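PDB 5M45: acetone carboxylase alpha subunit from Xanthobacter autotrophicus Py2, which forms part of a six-chain assembly, belongs to the hydantoinase B/oxoprolinase family and binds a manganese ion. Local coordinates for residues 267-272 with 369-374; 59-64 with 251-255; 503-507 with 646-652. All blocks are in the same frame, centred on the assembly; numbering follows the deposited sequence.

Contact 1 of 3, residues 267-272 with 369-374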
loop_
_atom_site.group_PDB
_atom_site.type_symbol
_atom_site.label_atom_id
_atom_site.label_comp_id
_atom_site.label_asym_id
_atom_site.label_seq_id
_atom_site.Cartn_x
_atom_site.Cartn_y
_atom_site.Cartn_z
ATOM N N ALA A 267 39.417 -5.060 -0.769
ATOM C CA ALA A 267 38.696 -6.324 -1.031
ATOM C C ALA A 267 37.841 -6.236 -2.325
ATOM O O ALA A 267 37.715 -7.221 -3.050
ATOM C CB ALA A 267 37.841 -6.750 0.174
ATOM N N VAL A 268 37.322 -5.044 -2.636
ATOM C CA VAL A 268 36.526 -4.829 -3.826
ATOM C C VAL A 268 37.418 -4.878 -5.082
ATOM O O VAL A 268 37.117 -5.606 -6.071
ATOM C CB VAL A 268 35.746 -3.476 -3.746
ATOM C CG1 VAL A 268 34.836 -3.314 -4.964
ATOM C CG2 VAL A 268 34.920 -3.353 -2.473
ATOM N N GLU A 269 38.519 -4.137 -5.066
ATOM C CA GLU A 269 39.453 -4.163 -6.218
ATOM C C GLU A 269 40.041 -5.577 -6.432
ATOM O O GLU A 269 40.225 -6.008 -7.568
ATOM C CB GLU A 269 40.569 -3.112 -6.064
ATOM C CG GLU A 269 41.732 -3.181 -7.058
ATOM C CD GLU A 269 41.349 -3.030 -8.530
ATOM O OE1 GLU A 269 40.176 -2.684 -8.857
ATOM O OE2 GLU A 269 42.267 -3.255 -9.391
ATOM N N HIS A 270 40.319 -6.283 -5.337
ATOM C CA HIS A 270 40.766 -7.696 -5.412
ATOM C C HIS A 270 39.728 -8.563 -6.182
ATOM O O HIS A 270 40.081 -9.392 -7.037
ATOM C CB HIS A 270 40.997 -8.195 -3.984
ATOM C CG HIS A 270 41.584 -9.572 -3.873
ATOM N ND1 HIS A 270 41.788 -10.174 -2.652
ATOM C CD2 HIS A 270 41.993 -10.465 -4.801
ATOM C CE1 HIS A 270 42.318 -11.366 -2.831
ATOM N NE2 HIS A 270 42.455 -11.571 -4.121
ATOM N N GLY A 271 38.455 -8.377 -5.858
ATOM C CA GLY A 271 37.338 -8.968 -6.636
ATOM C C GLY A 271 37.340 -8.696 -8.126
ATOM O O GLY A 271 37.137 -9.612 -8.925
ATOM N N ARG A 272 37.539 -7.430 -8.505
ATOM C CA ARG A 272 37.631 -7.051 -9.937
ATOM C C ARG A 272 38.806 -7.756 -10.616
ATOM O O ARG A 272 38.641 -8.334 -11.698
ATOM C CB ARG A 272 37.753 -5.534 -10.131
ATOM C CG ARG A 272 37.606 -5.065 -11.589
ATOM C CD ARG A 272 38.046 -3.633 -11.813
ATOM N NE ARG A 272 39.473 -3.515 -11.564
ATOM C CZ ARG A 272 40.438 -3.877 -12.415
ATOM N NH1 ARG A 272 40.147 -4.341 -13.643
ATOM N NH2 ARG A 272 41.716 -3.758 -12.059
ATOM N N MET A 369 37.092 -13.570 -4.714
ATOM C CA MET A 369 36.306 -12.738 -3.787
ATOM C C MET A 369 34.895 -12.572 -4.353
ATOM O O MET A 369 34.720 -12.165 -5.522
ATOM C CB MET A 369 36.941 -11.361 -3.586
ATOM C CG MET A 369 38.320 -11.343 -2.918
ATOM S SD MET A 369 38.214 -11.887 -1.193
ATOM C CE MET A 369 37.686 -10.378 -0.410
ATOM N N ILE A 370 33.889 -12.878 -3.527
ATOM C CA ILE A 370 32.475 -12.766 -3.916
ATOM C C ILE A 370 31.944 -11.444 -3.293
ATOM O O ILE A 370 31.567 -11.391 -2.109
ATOM C CB ILE A 370 31.682 -13.984 -3.416
ATOM C CG1 ILE A 370 32.321 -15.301 -3.893
ATOM C CG2 ILE A 370 30.209 -13.888 -3.788
ATOM C CD1 ILE A 370 32.347 -15.489 -5.371
ATOM N N ASN A 371 31.964 -10.391 -4.116
ATOM C CA ASN A 371 31.581 -9.048 -3.730
ATOM C C ASN A 371 31.351 -8.191 -4.996
ATOM O O ASN A 371 31.326 -8.745 -6.101
ATOM C CB ASN A 371 32.602 -8.450 -2.742
ATOM C CG ASN A 371 34.006 -8.281 -3.330
ATOM O OD1 ASN A 371 34.184 -8.136 -4.539
ATOM N ND2 ASN A 371 35.016 -8.270 -2.459
ATOM N N ASP A 372 31.200 -6.869 -4.850
ATOM C CA ASP A 372 30.882 -5.991 -5.984
ATOM C C ASP A 372 32.013 -5.764 -6.997
ATOM O O ASP A 372 31.764 -5.183 -8.062
ATOM C CB ASP A 372 30.341 -4.626 -5.476
ATOM C CG ASP A 372 28.934 -4.727 -4.927
ATOM O OD1 ASP A 372 28.189 -5.699 -5.294
ATOM O OD2 ASP A 372 28.509 -3.876 -4.088
ATOM N N GLY A 373 33.233 -6.227 -6.696
ATOM C CA GLY A 373 34.364 -6.067 -7.614
ATOM C C GLY A 373 34.076 -6.521 -9.052
ATOM O O GLY A 373 34.368 -5.775 -10.028
ATOM N N ALA A 374 33.466 -7.708 -9.174
ATOM C CA ALA A 374 33.121 -8.256 -10.482
ATOM C C ALA A 374 32.085 -7.414 -11.266
ATOM O O ALA A 374 32.120 -7.383 -12.504
ATOM C CB ALA A 374 32.662 -9.712 -10.350
HETATM O O HOH W 1 39.165 -12.102 -6.228
HETATM O O HOH W 2 35.376 -11.880 -8.145
#

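Contact 2 of 3, residues 59-64 with 251-255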
loop_
_atom_site.group_PDB
_atom_site.type_symbol
_atom_site.label_atom_id
_atom_site.label_comp_id
_atom_site.label_asym_id
_atom_site.label_seq_id
_atom_site.Cartn_x
_atom_site.Cartn_y
_atom_site.Cartn_z
ATOM N N LYS A 59 43.626 -12.800 7.759
ATOM C CA LYS A 59 42.943 -12.906 9.026
ATOM C C LYS A 59 41.606 -12.131 9.036
ATOM O O LYS A 59 40.595 -12.625 9.557
ATOM C CB LYS A 59 43.842 -12.454 10.185
ATOM C CG LYS A 59 43.141 -12.571 11.538
ATOM C CD LYS A 59 44.083 -12.678 12.736
ATOM C CE LYS A 59 44.933 -11.460 12.977
ATOM N NZ LYS A 59 45.016 -11.243 14.503
ATOM N N LEU A 60 41.619 -10.912 8.488
ATOM C CA LEU A 60 40.392 -10.135 8.370
ATOM C C LEU A 60 39.397 -10.857 7.451
ATOM O O LEU A 60 38.190 -10.919 7.756
ATOM C CB LEU A 60 40.671 -8.734 7.846
ATOM C CG LEU A 60 41.511 -7.815 8.723
ATOM C CD1 LEU A 60 41.939 -6.599 7.933
ATOM C CD2 LEU A 60 40.702 -7.350 9.899
ATOM N N PHE A 61 39.889 -11.376 6.326
ATOM C CA PHE A 61 39.026 -12.150 5.388
ATOM C C PHE A 61 38.323 -13.321 6.099
ATOM O O PHE A 61 37.114 -13.485 6.020
ATOM C CB PHE A 61 39.846 -12.650 4.185
ATOM C CG PHE A 61 39.156 -13.707 3.355
ATOM C CD1 PHE A 61 38.196 -13.365 2.420
ATOM C CD2 PHE A 61 39.499 -15.055 3.498
ATOM C CE1 PHE A 61 37.555 -14.350 1.665
ATOM C CE2 PHE A 61 38.877 -16.030 2.762
ATOM C CZ PHE A 61 37.897 -15.689 1.843
ATOM N N SER A 62 39.117 -14.113 6.808
ATOM C CA SER A 62 38.659 -15.320 7.482
ATOM C C SER A 62 37.621 -14.997 8.554
ATOM O O SER A 62 36.531 -15.569 8.553
ATOM C CB SER A 62 39.863 -16.075 8.061
ATOM O OG SER A 62 39.478 -17.156 8.916
ATOM N N ARG A 63 37.932 -14.037 9.433
ATOM C CA ARG A 63 37.001 -13.689 10.507
ATOM C C ARG A 63 35.677 -13.092 10.028
ATOM O O ARG A 63 34.616 -13.443 10.537
ATOM C CB ARG A 63 37.678 -12.756 11.535
ATOM C CG ARG A 63 38.641 -13.488 12.433
ATOM C CD ARG A 63 39.029 -12.655 13.644
ATOM N NE ARG A 63 37.947 -12.493 14.632
ATOM C CZ ARG A 63 38.012 -11.663 15.681
ATOM N NH1 ARG A 63 39.076 -10.896 15.919
ATOM N NH2 ARG A 63 37.001 -11.598 16.523
ATOM N N LEU A 64 35.749 -12.196 9.050
ATOM C CA LEU A 64 34.567 -11.491 8.553
ATOM C C LEU A 64 33.702 -12.382 7.640
ATOM O O LEU A 64 32.477 -12.321 7.729
ATOM C CB LEU A 64 34.971 -10.210 7.812
ATOM C CG LEU A 64 35.643 -9.154 8.710
ATOM C CD1 LEU A 64 36.268 -8.039 7.833
ATOM C CD2 LEU A 64 34.688 -8.576 9.748
ATOM N N VAL A 251 36.533 -6.831 15.714
ATOM C CA VAL A 251 37.652 -6.908 14.766
ATOM C C VAL A 251 38.422 -5.599 14.730
ATOM O O VAL A 251 39.651 -5.610 14.775
ATOM C CB VAL A 251 37.165 -7.344 13.350
ATOM C CG1 VAL A 251 38.224 -7.139 12.296
ATOM C CG2 VAL A 251 36.749 -8.813 13.382
ATOM N N VAL A 252 37.719 -4.474 14.675
ATOM C CA VAL A 252 38.376 -3.167 14.704
ATOM C C VAL A 252 39.134 -2.945 16.034
ATOM O O VAL A 252 40.274 -2.472 16.036
ATOM C CB VAL A 252 37.379 -2.020 14.433
ATOM C CG1 VAL A 252 38.024 -0.649 14.704
ATOM C CG2 VAL A 252 36.866 -2.106 12.993
ATOM N N ALA A 253 38.500 -3.277 17.157
ATOM C CA ALA A 253 39.144 -3.166 18.485
ATOM C C ALA A 253 40.422 -3.983 18.529
ATOM O O ALA A 253 41.422 -3.504 19.003
ATOM C CB ALA A 253 38.202 -3.608 19.584
ATOM N N GLU A 254 40.386 -5.211 18.030
ATOM C CA GLU A 254 41.551 -6.092 18.049
ATOM C C GLU A 254 42.669 -5.749 17.024
ATOM O O GLU A 254 43.829 -5.800 17.382
ATOM C CB GLU A 254 41.146 -7.563 17.912
ATOM C CG GLU A 254 42.388 -8.483 17.934
ATOM C CD GLU A 254 42.098 -9.975 18.104
ATOM O OE1 GLU A 254 40.993 -10.395 17.701
ATOM O OE2 GLU A 254 43.004 -10.721 18.619
ATOM N N GLU A 255 42.333 -5.451 15.768
ATOM C CA GLU A 255 43.350 -5.228 14.700
ATOM C C GLU A 255 43.612 -3.781 14.330
ATOM O O GLU A 255 44.575 -3.496 13.597
ATOM C CB GLU A 255 42.975 -5.975 13.418
ATOM C CG GLU A 255 42.661 -7.448 13.568
ATOM C CD GLU A 255 43.814 -8.248 14.197
ATOM O OE1 GLU A 255 45.000 -7.833 14.107
ATOM O OE2 GLU A 255 43.568 -9.309 14.772
#

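Contact 3 of 3, residues 503-507 with 646-652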
loop_
_atom_site.group_PDB
_atom_site.type_symbol
_atom_site.label_atom_id
_atom_site.label_comp_id
_atom_site.label_asym_id
_atom_site.label_seq_id
_atom_site.Cartn_x
_atom_site.Cartn_y
_atom_site.Cartn_z
ATOM N N GLN A 503 7.033 -37.161 -6.959
ATOM C CA GLN A 503 7.604 -38.067 -7.982
ATOM C C GLN A 503 8.554 -37.292 -8.907
ATOM O O GLN A 503 8.286 -36.140 -9.262
ATOM C CB GLN A 503 6.454 -38.666 -8.808
ATOM C CG GLN A 503 6.811 -39.775 -9.773
ATOM C CD GLN A 503 5.620 -40.370 -10.529
ATOM O OE1 GLN A 503 4.793 -41.031 -9.938
ATOM N NE2 GLN A 503 5.534 -40.137 -11.837
ATOM N N ILE A 504 9.622 -37.955 -9.353
ATOM C CA ILE A 504 10.492 -37.417 -10.397
ATOM C C ILE A 504 9.665 -37.254 -11.702
ATOM O O ILE A 504 8.824 -38.108 -12.027
ATOM C CB ILE A 504 11.703 -38.354 -10.636
ATOM C CG1 ILE A 504 12.609 -38.385 -9.402
ATOM C CG2 ILE A 504 12.478 -37.927 -11.887
ATOM C CD1 ILE A 504 13.701 -39.434 -9.469
ATOM N N LYS A 505 9.870 -36.140 -12.424
ATOM C CA LYS A 505 8.986 -35.763 -13.581
ATOM C C LYS A 505 9.540 -36.344 -14.895
ATOM O O LYS A 505 10.476 -35.791 -15.475
ATOM C CB LYS A 505 8.806 -34.227 -13.684
ATOM C CG LYS A 505 7.781 -33.771 -14.733
ATOM C CD LYS A 505 6.359 -34.177 -14.369
ATOM C CE LYS A 505 5.355 -33.664 -15.366
ATOM N NZ LYS A 505 4.161 -34.547 -15.378
ATOM N N ALA A 506 8.964 -37.456 -15.337
ATOM C CA ALA A 506 9.435 -38.157 -16.531
ATOM C C ALA A 506 9.348 -37.288 -17.786
ATOM O O ALA A 506 8.380 -36.574 -17.999
ATOM C CB ALA A 506 8.649 -39.449 -16.725
ATOM N N SER A 507 10.414 -37.344 -18.578
ATOM C CA SER A 507 10.542 -36.656 -19.879
ATOM C C SER A 507 10.531 -35.139 -19.779
ATOM O O SER A 507 10.290 -34.454 -20.799
ATOM C CB SER A 507 9.561 -37.228 -20.937
ATOM O OG SER A 507 9.951 -38.537 -21.373
ATOM N N GLY A 646 12.676 -43.865 -14.274
ATOM C CA GLY A 646 11.580 -42.875 -14.347
ATOM C C GLY A 646 11.948 -41.478 -14.874
ATOM O O GLY A 646 11.177 -40.530 -14.713
ATOM N N TYR A 647 13.112 -41.359 -15.509
ATOM C CA TYR A 647 13.580 -40.097 -16.092
ATOM C C TYR A 647 13.071 -39.801 -17.510
ATOM O O TYR A 647 12.981 -38.624 -17.909
ATOM C CB TYR A 647 15.124 -39.995 -16.050
ATOM C CG TYR A 647 15.716 -40.045 -14.639
ATOM C CD1 TYR A 647 15.863 -38.891 -13.882
ATOM C CD2 TYR A 647 16.149 -41.249 -14.077
ATOM C CE1 TYR A 647 16.397 -38.924 -12.593
ATOM C CE2 TYR A 647 16.684 -41.310 -12.793
ATOM C CZ TYR A 647 16.822 -40.149 -12.059
ATOM O OH TYR A 647 17.340 -40.168 -10.779
ATOM N N VAL A 648 12.786 -40.852 -18.274
ATOM C CA VAL A 648 12.355 -40.772 -19.659
ATOM C C VAL A 648 11.264 -41.809 -19.912
ATOM O O VAL A 648 11.432 -42.974 -19.548
ATOM C CB VAL A 648 13.541 -41.085 -20.616
ATOM C CG1 VAL A 648 13.068 -41.218 -22.079
ATOM C CG2 VAL A 648 14.633 -40.031 -20.499
ATOM N N LEU A 649 10.186 -41.404 -20.576
ATOM C CA LEU A 649 9.119 -42.326 -20.988
ATOM C C LEU A 649 9.578 -43.249 -22.127
ATOM O O LEU A 649 10.202 -42.784 -23.106
ATOM C CB LEU A 649 7.854 -41.552 -21.411
ATOM C CG LEU A 649 7.147 -40.697 -20.369
ATOM C CD1 LEU A 649 6.053 -39.822 -21.002
ATOM C CD2 LEU A 649 6.547 -41.566 -19.284
ATOM N N GLU A 650 9.232 -44.528 -22.008
ATOM C CA GLU A 650 9.681 -45.567 -22.944
ATOM C C GLU A 650 9.480 -45.200 -24.430
ATOM O O GLU A 650 10.357 -45.453 -25.261
ATOM C CB GLU A 650 8.978 -46.899 -22.628
ATOM C CG GLU A 650 9.522 -48.118 -23.408
ATOM C CD GLU A 650 8.925 -48.300 -24.790
ATOM O OE1 GLU A 650 7.827 -47.775 -25.040
ATOM O OE2 GLU A 650 9.548 -48.974 -25.658
ATOM N N ARG A 651 8.335 -44.587 -24.748
ATOM C CA ARG A 651 7.984 -44.280 -26.130
ATOM C C ARG A 651 8.873 -43.265 -26.820
ATOM O O ARG A 651 8.897 -43.220 -28.036
ATOM C CB ARG A 651 6.501 -43.895 -26.235
ATOM C CG ARG A 651 6.127 -42.556 -25.575
ATOM C CD ARG A 651 4.671 -42.647 -25.041
ATOM N NE ARG A 651 4.079 -41.402 -24.477
ATOM C CZ ARG A 651 3.867 -40.300 -25.190
ATOM N NH1 ARG A 651 3.296 -39.208 -24.685
ATOM N NH2 ARG A 651 4.259 -40.243 -26.464
ATOM N N PHE A 652 9.676 -42.491 -26.092
ATOM C CA PHE A 652 10.610 -41.585 -26.740
ATOM C C PHE A 652 11.988 -42.187 -27.016
ATOM O O PHE A 652 12.810 -41.566 -27.705
ATOM C CB PHE A 652 10.714 -40.286 -25.909
ATOM C CG PHE A 652 9.439 -39.524 -25.887
ATOM C CD1 PHE A 652 9.019 -38.826 -27.028
ATOM C CD2 PHE A 652 8.615 -39.553 -24.777
ATOM C CE1 PHE A 652 7.810 -38.131 -27.053
ATOM C CE2 PHE A 652 7.390 -38.874 -24.793
ATOM C CZ PHE A 652 7.003 -38.136 -25.923
HETATM O O HOH W 3 9.195 -40.702 -12.847
#

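Contact 1 of 3, residues 267-272 with 369-374
M369 and N371 lie against A267, H270 and G271 in a buried helix-to-loop contact, where helix 257-282 meets the turn that leads into the short helix 373-376. N371 joins the two elements with both ends of its amide. Its ND2 donates to A267 O at 3.0 Å, arriving well above that carbonyl's plane, while A267 O also takes the helical bond from G271 N on the opposite face. The other end, OD1, caps the following turn by accepting from G373 N (3.0 Å). A chi1 of 63°, which sets CG between the backbone N and the carbonyl carbon, folds the amide back over its own backbone for this cap. L102 O is a further partner of ND2.

M369 bends at chi2 and chi3 around the helix. Its CG sits over one face of the H270 imidazole in a CH-pi contact, 3.9 Å from the ring centroid, and its CE reaches A267 CB at 3.7 Å. Y57 OH bonds H270 ND1. Two glycines allow the backbones to come close: G271 CA faces M369 CB, and G373 CA rests 3.2 Å from V268 O. One water bridges H270 O and M369 N; another lies between G271 O and M369 O.

The D372 side chain leads away from the long helix, accepts from S101 N and comes within about 4 Å of the bound 3,6,9,12,15-pentaoxaheptadecan-1-ol. The chemistry implies that a single asparagine amide, pinned at its nitrogen and its oxygen, probably helps to hold the start of the short helix against the long one.

Contact 2 of 3, residues 59-64 with 251-255
K59 and R63, one turn apart on helix 54-75, reach across to E255 and E254 at the C-terminal end of helix 227-255, with V251 packed between. The two helical segments run roughly antiparallel, at 154°, and the segment axes come no closer than 12.0 Å. Side chains bridge the space between the backbones: V251 and L60 fill the middle, while K59, R63, E254 and E255 form the charged pairs.

The charged pairs come first. R63 NH1 forms a salt bridge with E254 OE1 at 2.7 Å. The carboxylate oxygen lies at the edge of the guanidinium, near its plane, yet the two flat groups are turned 78° against each other, so the carboxylate is not laid side-on for a two-pronged grip. K59 meets E255 at about a right angle; the modelled 2.4 Å from K59 NZ to E255 OE2 is doubtfully short, and the pairing of opposite charges is the safer reading. E255 is folded by a chi2 of -57°, which brings its carboxylate round to the lysine.

The apolar contacts centre on V251, which uses both branches: CG1 presses on L60 CD2 at 3.5 Å, tighter than usual, whereas CG2 touches L64 CD2 at 4.2 Å. Helix 257-282 packs against the same leucines, F263 on L60 and Y260 on L64.

A third kind of contact links the two groups, for V251 CG2 also sits over the centre of one face of the R63 guanidinium, 3.9 Å from CZ. Charged pairs thus flank an apolar contact centred on V251, and K59 and R63 probably stabilise the negative charge of E255 and E254.

Contact 3 of 3, residues 503-507 with 646-652
S507 grips the loop 646-652 on either side of V648. Its backbone N donates to Y647 O at 2.9 Å, and its OG accepts from L649 N at 3.0 Å in a nearly straight bond (176°). A chi1 of -72° puts OG anti to the carbonyl carbon, where it can meet that amide; L649 CB and F652 CD2 also lie close to the hydroxyl.

Y647 turns its phenol back along I504. The two side chains meet at an oblique angle, with I504 CG2 4.0 Å from Y647 CD1 and I504 CD1 3.9 Å from Y647 OH. The loop starts in a Schellman motif, in which G646 ends helix 636-645 with a positive phi, while I504 belongs to strand 497-504, outermost within this chain in a five-stranded antiparallel sheet; the contact thus seats a helix C-terminus beside the end of that strand. I504 O and G646 O are joined through one water, 2.7 Å from each.

Between these residues A506 CB packs against G646 O. The same A506 CB lies 3.9 Å from L649 CD2. A neighbouring subunit supplies an acidic side chain that accepts from I504 N, and a basic one that packs on Y647.

Overall arrangement
Contact 2 closes first along the chain, contact 1 next and contact 3 last, each beginning after the previous one has ended. Contacts 1 and 2 are neighbours, their centres 18 Å apart, and they touch where M369 SD packs 3.8 Å from F61 CE1. Consecutive helices 227-255 and 257-282 carry one segment of each, and L103 of strand 101-104 meets side chains from both, so they belong to one connected packing region of helices, strand 101-104 and the 369-374 turn. Contact 3 stands apart, its centre 43 Å from contact 1 and 52 Å from contact 2; it joins the end of strand 497-504, in a separate five-stranded sheet, to the loop after helix 636-645, where other chains also pack.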